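Local coordinates for proto-oncogene tyrosine-protein kinase receptor Ret (Danio rerio, PDB 7AMK), which is a receptor tyrosine kinase whose cadherin-like extracellular domains take part in assembling the signalling complex with GDNF and its co-receptor GFR alpha 1, at residues Asp240-Arg250 against Leu352-Val362. The protein carries 4 engineered substitutions. Numbering follows the deposited sequence.
Sequences DTEDVLVEFDR and LLHFNVTVLPV. With NAG (2-acetamido-2-deoxy-beta-D-glucopyranose), chain F; FUC (alpha-L-fucopyranose), chain B.
Asp240 and His354 meet at one end of a parallel strand pair, where 241-246 forms an edge of a mixed four-stranded sheet beside 350-359, the first and last strands of this sheet, in a cadherin-like β-sandwich. Parallel backbone hydrogen bonds run from His354 N on Asp240 O to Leu360 N on Val246 O, the 241-246 strand using the N and O of Glu242, Val244 and Val246 in between. At the start of the pair, His354 ND1 donates to Asp240 OD1 (2.8 Å), which lies in the imidazole plane, yet the nitrogen approaches from above the carboxylate, the two planes being 60° apart. Asp240 OD1 also accepts from Thr241 OG1 at 2.8 Å. With CG held between the backbone N and carbonyl carbon (chi1 63°), the Asp240 carboxylate reaches over to the ring. Cutting the side chain back to an alanine here is likely to leave His354 ND1 and Thr241 OG1 without their shared acceptor and the imidazole freer to turn.

Further along the face that carries Thr241 and His354, Asn356 carries an N-linked glycan through a covalent ND2 to NAG C1 bond. Its remaining N-H points at Asp243 OD1 (ND2 to OD1 3.1 Å), again from above the carboxylate, which probably limits rotation of the amide at the root of the sugar. The attached fucose lies over this edge strand, its C6 3.6 Å from Leu245 CB. On the other face Val244, Val246, Phe355, Val357 and Val359 are buried, Val244 and Phe355 meeting Phe256 and Leu319 of the opposing sheet respectively.

Past the strands, Val362 CG2 packs 3.4 Å from Glu247 O and also touches Arg250 NE. The Arg250 chain bends at chi3 (108°) and sets Leu360 O at the edge of the guanidinium, nearly in its plane, where NH2 donates to it at 2.8 Å.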
ATOM      1  N   ASP A 240       3.373  23.247   1.132  1.00 38.71           N
ATOM      2  CA  ASP A 240       3.517  22.859  -0.259  1.00 40.34           C
ATOM      3  C   ASP A 240       4.688  21.914  -0.461  1.00 36.76           C
ATOM      4  O   ASP A 240       5.036  21.606  -1.605  1.00 38.12           O
ATOM      5  CB  ASP A 240       3.672  24.090  -1.158  1.00 40.25           C
ATOM      6  CG  ASP A 240       4.930  24.906  -0.845  1.00 51.18           C
ATOM      7  OD1 ASP A 240       6.034  24.325  -0.759  1.00 46.71           O
ATOM      8  OD2 ASP A 240       4.808  26.145  -0.715  1.00 52.53           O
ATOM      9  N   THR A 241       5.290  21.438   0.621  1.00 39.50           N
ATOM     10  CA  THR A 241       6.506  20.640   0.564  1.00 44.56           C
ATOM     11  C   THR A 241       6.323  19.350   1.351  1.00 37.41           C
ATOM     12  O   THR A 241       5.738  19.342   2.434  1.00 45.49           O
ATOM     13  CB  THR A 241       7.706  21.426   1.118  1.00 41.11           C
ATOM     14  OG1 THR A 241       7.979  22.534   0.251  1.00 39.79           O
ATOM     15  CG2 THR A 241       8.944  20.534   1.217  1.00 38.76           C
ATOM     16  N   GLU A 242       6.824  18.263   0.799  1.00 39.83           N
ATOM     17  CA  GLU A 242       6.752  16.960   1.433  1.00 45.15           C
ATOM     18  C   GLU A 242       8.169  16.419   1.550  1.00 45.23           C
ATOM     19  O   GLU A 242       8.907  16.380   0.558  1.00 34.26           O
ATOM     20  CB  GLU A 242       5.852  16.021   0.626  1.00 44.65           C
ATOM     21  CG  GLU A 242       5.693  14.633   1.223  1.00 48.65           C
ATOM     22  CD  GLU A 242       4.835  14.631   2.470  1.00 56.54           C
ATOM     23  OE1 GLU A 242       4.558  15.728   3.005  1.00 64.37           O
ATOM     24  OE2 GLU A 242       4.437  13.531   2.908  1.00 60.00           O
ATOM     25  N   ASP A 243       8.557  16.032   2.767  1.00 52.79           N
ATOM     26  CA  ASP A 243       9.859  15.416   3.005  1.00 36.98           C
ATOM     27  C   ASP A 243       9.776  13.926   2.708  1.00 41.38           C
ATOM     28  O   ASP A 243       8.910  13.221   3.240  1.00 47.19           O
ATOM     29  CB  ASP A 243      10.311  15.645   4.447  1.00 41.67           C
ATOM     30  CG  ASP A 243      10.755  17.091   4.721  1.00 54.92           C
ATOM     31  OD1 ASP A 243      10.809  17.916   3.785  1.00 56.60           O
ATOM     32  OD2 ASP A 243      11.057  17.402   5.896  1.00 59.44           O
ATOM     33  N   VAL A 244      10.663  13.448   1.841  1.00 33.72           N
ATOM     34  CA  VAL A 244      10.683  12.051   1.423  1.00 43.63           C
ATOM     35  C   VAL A 244      12.040  11.443   1.745  1.00 41.60           C
ATOM     36  O   VAL A 244      13.088  12.012   1.405  1.00 37.86           O
ATOM     37  CB  VAL A 244      10.375  11.907  -0.074  1.00 42.28           C
ATOM     38  CG1 VAL A 244      10.802  10.518  -0.548  1.00 39.42           C
ATOM     39  CG2 VAL A 244       8.895  12.162  -0.324  1.00 44.18           C
ATOM     40  N   LEU A 245      12.016  10.286   2.396  1.00 41.92           N
ATOM     41  CA  LEU A 245      13.207   9.498   2.675  1.00 36.76           C
ATOM     42  C   LEU A 245      13.110   8.202   1.891  1.00 34.42           C
ATOM     43  O   LEU A 245      12.099   7.498   1.978  1.00 34.75           O
ATOM     44  CB  LEU A 245      13.356   9.209   4.174  1.00 37.76           C
ATOM     45  CG  LEU A 245      14.615   8.399   4.550  1.00 47.55           C
ATOM     46  CD1 LEU A 245      15.893   9.154   4.198  1.00 42.33           C
ATOM     47  CD2 LEU A 245      14.648   7.944   6.015  1.00 40.21           C
ATOM     48  N   VAL A 246      14.142   7.913   1.107  1.00 34.82           N
ATOM     49  CA  VAL A 246      14.302   6.625   0.439  1.00 40.11           C
ATOM     50  C   VAL A 246      15.474   5.909   1.098  1.00 43.56           C
ATOM     51  O   VAL A 246      16.623   6.366   1.010  1.00 37.69           O
ATOM     52  CB  VAL A 246      14.558   6.773  -1.063  1.00 38.51           C
ATOM     53  CG1 VAL A 246      14.658   5.387  -1.689  1.00 35.03           C
ATOM     54  CG2 VAL A 246      13.476   7.615  -1.704  1.00 41.56           C
ATOM     55  N   GLU A 247      15.192   4.773   1.728  1.00 37.76           N
ATOM     56  CA  GLU A 247      16.215   4.007   2.423  1.00 39.68           C
ATOM     57  C   GLU A 247      15.966   2.521   2.202  1.00 42.94           C
ATOM     58  O   GLU A 247      16.248   2.005   1.113  1.00 42.63           O
ATOM     59  CB  GLU A 247      16.236   4.361   3.918  1.00 40.81           C
ATOM     60  CG  GLU A 247      17.398   3.697   4.700  1.00 44.81           C
ATOM     61  CD  GLU A 247      17.648   4.327   6.071  1.00 50.84           C
ATOM     62  OE1 GLU A 247      16.769   5.066   6.575  1.00 56.79           O
ATOM     63  OE2 GLU A 247      18.730   4.084   6.645  1.00 51.61           O
ATOM     64  N   PHE A 248      15.416   1.841   3.214  1.00 41.60           N
ATOM     65  CA  PHE A 248      15.272   0.388   3.157  1.00 43.03           C
ATOM     66  C   PHE A 248      14.190  -0.060   2.189  1.00 42.13           C
ATOM     67  O   PHE A 248      14.207  -1.214   1.762  1.00 45.92           O
ATOM     68  CB  PHE A 248      14.991  -0.165   4.557  1.00 45.52           C
ATOM     69  CG  PHE A 248      16.095   0.106   5.527  1.00 50.82           C
ATOM     70  CD1 PHE A 248      17.300  -0.574   5.435  1.00 47.79           C
ATOM     71  CD2 PHE A 248      15.948   1.063   6.512  1.00 48.67           C
ATOM     72  CE1 PHE A 248      18.328  -0.316   6.315  1.00 49.25           C
ATOM     73  CE2 PHE A 248      16.978   1.324   7.394  1.00 48.01           C
ATOM     74  CZ  PHE A 248      18.161   0.642   7.296  1.00 49.39           C
ATOM     75  N   ASP A 249      13.266   0.824   1.813  1.00 46.87           N
ATOM     76  CA  ASP A 249      12.246   0.516   0.814  1.00 41.16           C
ATOM     77  C   ASP A 249      12.623   1.219  -0.475  1.00 39.80           C
ATOM     78  O   ASP A 249      12.484   2.440  -0.585  1.00 41.68           O
ATOM     79  CB  ASP A 249      10.855   0.954   1.268  1.00 44.18           C
ATOM     80  CG  ASP A 249       9.776   0.666   0.221  1.00 45.43           C
ATOM     81  OD1 ASP A 249      10.074   0.658  -0.996  1.00 50.09           O
ATOM     82  OD2 ASP A 249       8.612   0.445   0.618  1.00 57.23           O
ATOM     83  N   ARG A 250      13.041   0.444  -1.463  1.00 41.52           N
ATOM     84  CA  ARG A 250      13.439   0.997  -2.747  1.00 37.90           C
ATOM     85  C   ARG A 250      12.716   0.313  -3.902  1.00 43.59           C
ATOM     86  O   ARG A 250      13.205   0.354  -5.029  1.00 50.31           O
ATOM     87  CB  ARG A 250      14.958   0.876  -2.916  1.00 39.04           C
ATOM     88  CG  ARG A 250      15.704   0.729  -1.607  1.00 40.06           C
ATOM     89  CD  ARG A 250      17.202   0.623  -1.826  1.00 45.47           C
ATOM     90  NE  ARG A 250      17.912   1.832  -1.412  1.00 45.99           N
ATOM     91  CZ  ARG A 250      18.499   2.674  -2.250  1.00 40.47           C
ATOM     92  NH1 ARG A 250      18.471   2.477  -3.550  1.00 46.66           N
ATOM     93  NH2 ARG A 250      19.141   3.735  -1.769  1.00 40.81           N
ATOM     94  N   LEU A 352       3.087  25.587  -7.208  1.00 28.82           N
ATOM     95  CA  LEU A 352       4.373  24.915  -7.255  1.00 39.53           C
ATOM     96  C   LEU A 352       4.477  23.964  -6.061  1.00 33.69           C
ATOM     97  O   LEU A 352       4.370  24.394  -4.911  1.00 38.00           O
ATOM     98  CB  LEU A 352       5.500  25.951  -7.246  1.00 34.97           C
ATOM     99  CG  LEU A 352       6.922  25.429  -7.436  1.00 37.04           C
ATOM    100  CD1 LEU A 352       7.035  24.618  -8.706  1.00 34.87           C
ATOM    101  CD2 LEU A 352       7.914  26.585  -7.458  1.00 40.89           C
ATOM    102  N   LEU A 353       4.670  22.677  -6.332  1.00 32.36           N
ATOM    103  CA  LEU A 353       4.842  21.685  -5.279  1.00 34.32           C
ATOM    104  C   LEU A 353       6.304  21.268  -5.182  1.00 36.95           C
ATOM    105  O   LEU A 353       7.030  21.275  -6.178  1.00 41.40           O
ATOM    106  CB  LEU A 353       3.983  20.451  -5.526  1.00 32.48           C
ATOM    107  CG  LEU A 353       2.476  20.679  -5.562  1.00 32.87           C
ATOM    108  CD1 LEU A 353       1.769  19.368  -5.901  1.00 22.32           C
ATOM    109  CD2 LEU A 353       2.038  21.239  -4.225  1.00 28.31           C
ATOM    110  N   HIS A 354       6.718  20.880  -3.974  1.00 30.68           N
ATOM    111  CA  HIS A 354       8.106  20.559  -3.672  1.00 41.49           C
ATOM    112  C   HIS A 354       8.187  19.218  -2.968  1.00 42.69           C
ATOM    113  O   HIS A 354       7.520  19.004  -1.948  1.00 39.50           O
ATOM    114  CB  HIS A 354       8.761  21.629  -2.785  1.00 42.58           C
ATOM    115  CG  HIS A 354       8.702  23.006  -3.359  1.00 39.47           C
ATOM    116  ND1 HIS A 354       7.822  23.964  -2.903  1.00 46.47           N
ATOM    117  CD2 HIS A 354       9.407  23.585  -4.358  1.00 41.98           C
ATOM    118  CE1 HIS A 354       7.993  25.079  -3.592  1.00 42.98           C
ATOM    119  NE2 HIS A 354       8.946  24.875  -4.482  1.00 48.59           N
ATOM    120  N   PHE A 355       9.022  18.333  -3.498  1.00 44.86           N
ATOM    121  CA  PHE A 355       9.365  17.086  -2.834  1.00 38.44           C
ATOM    122  C   PHE A 355      10.826  17.195  -2.420  1.00 42.30           C
ATOM    123  O   PHE A 355      11.711  17.328  -3.274  1.00 36.72           O
ATOM    124  CB  PHE A 355       9.099  15.882  -3.739  1.00 40.53           C
ATOM    125  CG  PHE A 355       7.623  15.599  -3.953  1.00 41.69           C
ATOM    126  CD1 PHE A 355       6.904  14.863  -3.025  1.00 38.07           C
ATOM    127  CD2 PHE A 355       6.958  16.073  -5.085  1.00 43.97           C
ATOM    128  CE1 PHE A 355       5.544  14.601  -3.213  1.00 46.35           C
ATOM    129  CE2 PHE A 355       5.605  15.813  -5.280  1.00 44.53           C
ATOM    130  CZ  PHE A 355       4.895  15.076  -4.334  1.00 37.49           C
ATOM    131  N   ASN A 356      11.058  17.189  -1.106  1.00 44.06           N
ATOM    132  CA  ASN A 356      12.388  17.294  -0.508  1.00 45.00           C
ATOM    133  C   ASN A 356      12.882  15.872  -0.263  1.00 44.24           C
ATOM    134  O   ASN A 356      12.538  15.253   0.745  1.00 46.25           O
ATOM    135  CB  ASN A 356      12.322  18.104   0.783  1.00 48.05           C
ATOM    136  CG  ASN A 356      13.660  18.254   1.435  1.00 44.76           C
ATOM    137  OD1 ASN A 356      14.680  18.150   0.773  1.00 58.57           O
ATOM    138  ND2 ASN A 356      13.671  18.507   2.737  1.00 55.90           N
ATOM    139  N   VAL A 357      13.686  15.346  -1.185  1.00 35.10           N
ATOM    140  CA  VAL A 357      13.986  13.917  -1.233  1.00 47.21           C
ATOM    141  C   VAL A 357      15.373  13.652  -0.659  1.00 41.60           C
ATOM    142  O   VAL A 357      16.368  14.241  -1.105  1.00 42.59           O
ATOM    143  CB  VAL A 357      13.890  13.377  -2.670  1.00 46.00           C
ATOM    144  CG1 VAL A 357      14.218  11.875  -2.694  1.00 42.52           C
ATOM    145  CG2 VAL A 357      12.514  13.678  -3.269  1.00 36.97           C
ATOM    146  N   THR A 358      15.438  12.743   0.308  1.00 41.86           N
ATOM    147  CA  THR A 358      16.695  12.193   0.807  1.00 37.23           C
ATOM    148  C   THR A 358      16.755  10.721   0.422  1.00 37.35           C
ATOM    149  O   THR A 358      15.883   9.943   0.819  1.00 45.36           O
ATOM    150  CB  THR A 358      16.804  12.352   2.327  1.00 39.66           C
ATOM    151  OG1 THR A 358      17.047  13.726   2.646  1.00 43.81           O
ATOM    152  CG2 THR A 358      17.946  11.503   2.877  1.00 43.23           C
ATOM    153  N   VAL A 359      17.765  10.342  -0.356  1.00 37.56           N
ATOM    154  CA  VAL A 359      18.006   8.946  -0.703  1.00 37.67           C
ATOM    155  C   VAL A 359      19.301   8.524  -0.022  1.00 43.26           C
ATOM    156  O   VAL A 359      20.395   8.947  -0.417  1.00 47.67           O
ATOM    157  CB  VAL A 359      18.075   8.728  -2.219  1.00 44.16           C
ATOM    158  CG1 VAL A 359      18.316   7.241  -2.541  1.00 37.75           C
ATOM    159  CG2 VAL A 359      16.801   9.252  -2.894  1.00 35.53           C
ATOM    160  N   LEU A 360      19.181   7.687   1.022  1.00 43.85           N
ATOM    161  CA  LEU A 360      20.380   7.175   1.671  1.00 42.09           C
ATOM    162  C   LEU A 360      20.794   5.860   1.031  1.00 42.50           C
ATOM    163  O   LEU A 360      19.954   5.136   0.490  1.00 44.86           O
ATOM    164  CB  LEU A 360      20.134   6.945   3.153  1.00 42.96           C
ATOM    165  CG  LEU A 360      19.400   8.048   3.901  1.00 45.22           C
ATOM    166  CD1 LEU A 360      18.790   7.475   5.158  1.00 50.97           C
ATOM    167  CD2 LEU A 360      20.353   9.163   4.254  1.00 47.73           C
ATOM    168  N   PRO A 361      22.082   5.552   1.078  1.00 44.24           N
ATOM    169  CA  PRO A 361      22.547   4.234   0.651  1.00 45.07           C
ATOM    170  C   PRO A 361      22.230   3.172   1.688  1.00 45.78           C
ATOM    171  O   PRO A 361      22.091   3.447   2.882  1.00 46.30           O
ATOM    172  CB  PRO A 361      24.062   4.427   0.525  1.00 46.94           C
ATOM    173  CG  PRO A 361      24.363   5.443   1.569  1.00 47.62           C
ATOM    174  CD  PRO A 361      23.197   6.393   1.554  1.00 47.78           C
ATOM    175  N   VAL A 362      22.132   1.937   1.219  1.00 35.00           N
ATOM    176  CA  VAL A 362      21.845   0.822   2.112  1.00 37.15           C
ATOM    177  C   VAL A 362      23.067  -0.097   2.129  1.00 33.98           C
ATOM    178  O   VAL A 362      23.376  -0.748   1.112  1.00 28.57           O
ATOM    179  CB  VAL A 362      20.572   0.078   1.691  1.00 42.94           C
ATOM    180  CG1 VAL A 362      20.427  -1.203   2.468  1.00 34.68           C
ATOM    181  CG2 VAL A 362      19.355   1.004   1.916  1.00 37.81           C
TER
HETATM  182  C1  NAG F   1      14.908  18.676   3.468  1.00 65.75           C
HETATM  183  C2  NAG F   1      14.957  20.051   4.156  1.00 72.27           C
HETATM  184  C3  NAG F   1      16.200  20.182   5.037  1.00 83.29           C
HETATM  185  C4  NAG F   1      16.350  18.985   5.965  1.00 83.62           C
HETATM  186  C5  NAG F   1      16.315  17.698   5.156  1.00 73.58           C
HETATM  187  C6  NAG F   1      16.406  16.457   6.012  1.00 69.44           C
HETATM  188  C7  NAG F   1      13.838  21.862   2.935  1.00 78.12           C
HETATM  189  C8  NAG F   1      13.989  22.930   1.894  1.00 76.80           C
HETATM  190  N2  NAG F   1      14.926  21.123   3.176  1.00 73.17           N
HETATM  191  O3  NAG F   1      16.094  21.376   5.804  1.00 87.06           O
HETATM  192  O4  NAG F   1      17.588  19.068   6.661  1.00 86.86           O
HETATM  193  O5  NAG F   1      15.070  17.635   4.447  1.00 71.75           O
HETATM  194  O6  NAG F   1      15.145  16.140   6.583  1.00 71.91           O
HETATM  195  O7  NAG F   1      12.778  21.672   3.528  1.00 69.82           O
HETATM  196  C1  FUC B   3      15.245  14.991   7.449  1.00 67.51           C
HETATM  197  C2  FUC B   3      14.385  15.276   8.682  1.00 67.05           C
HETATM  198  C3  FUC B   3      12.903  15.424   8.277  1.00 71.93           C
HETATM  199  C4  FUC B   3      12.433  14.166   7.532  1.00 74.37           C
HETATM  200  C5  FUC B   3      13.402  13.848   6.375  1.00 68.62           C
HETATM  201  C6  FUC B   3      13.139  12.498   5.738  1.00 50.08           C
HETATM  202  O2  FUC B   3      14.855  16.421   9.376  1.00 76.13           O
HETATM  203  O3  FUC B   3      12.063  15.583   9.419  1.00 74.00           O
HETATM  204  O4  FUC B   3      12.359  13.060   8.426  1.00 72.39           O
HETATM  205  O5  FUC B   3      14.783  13.837   6.797  1.00 66.28           O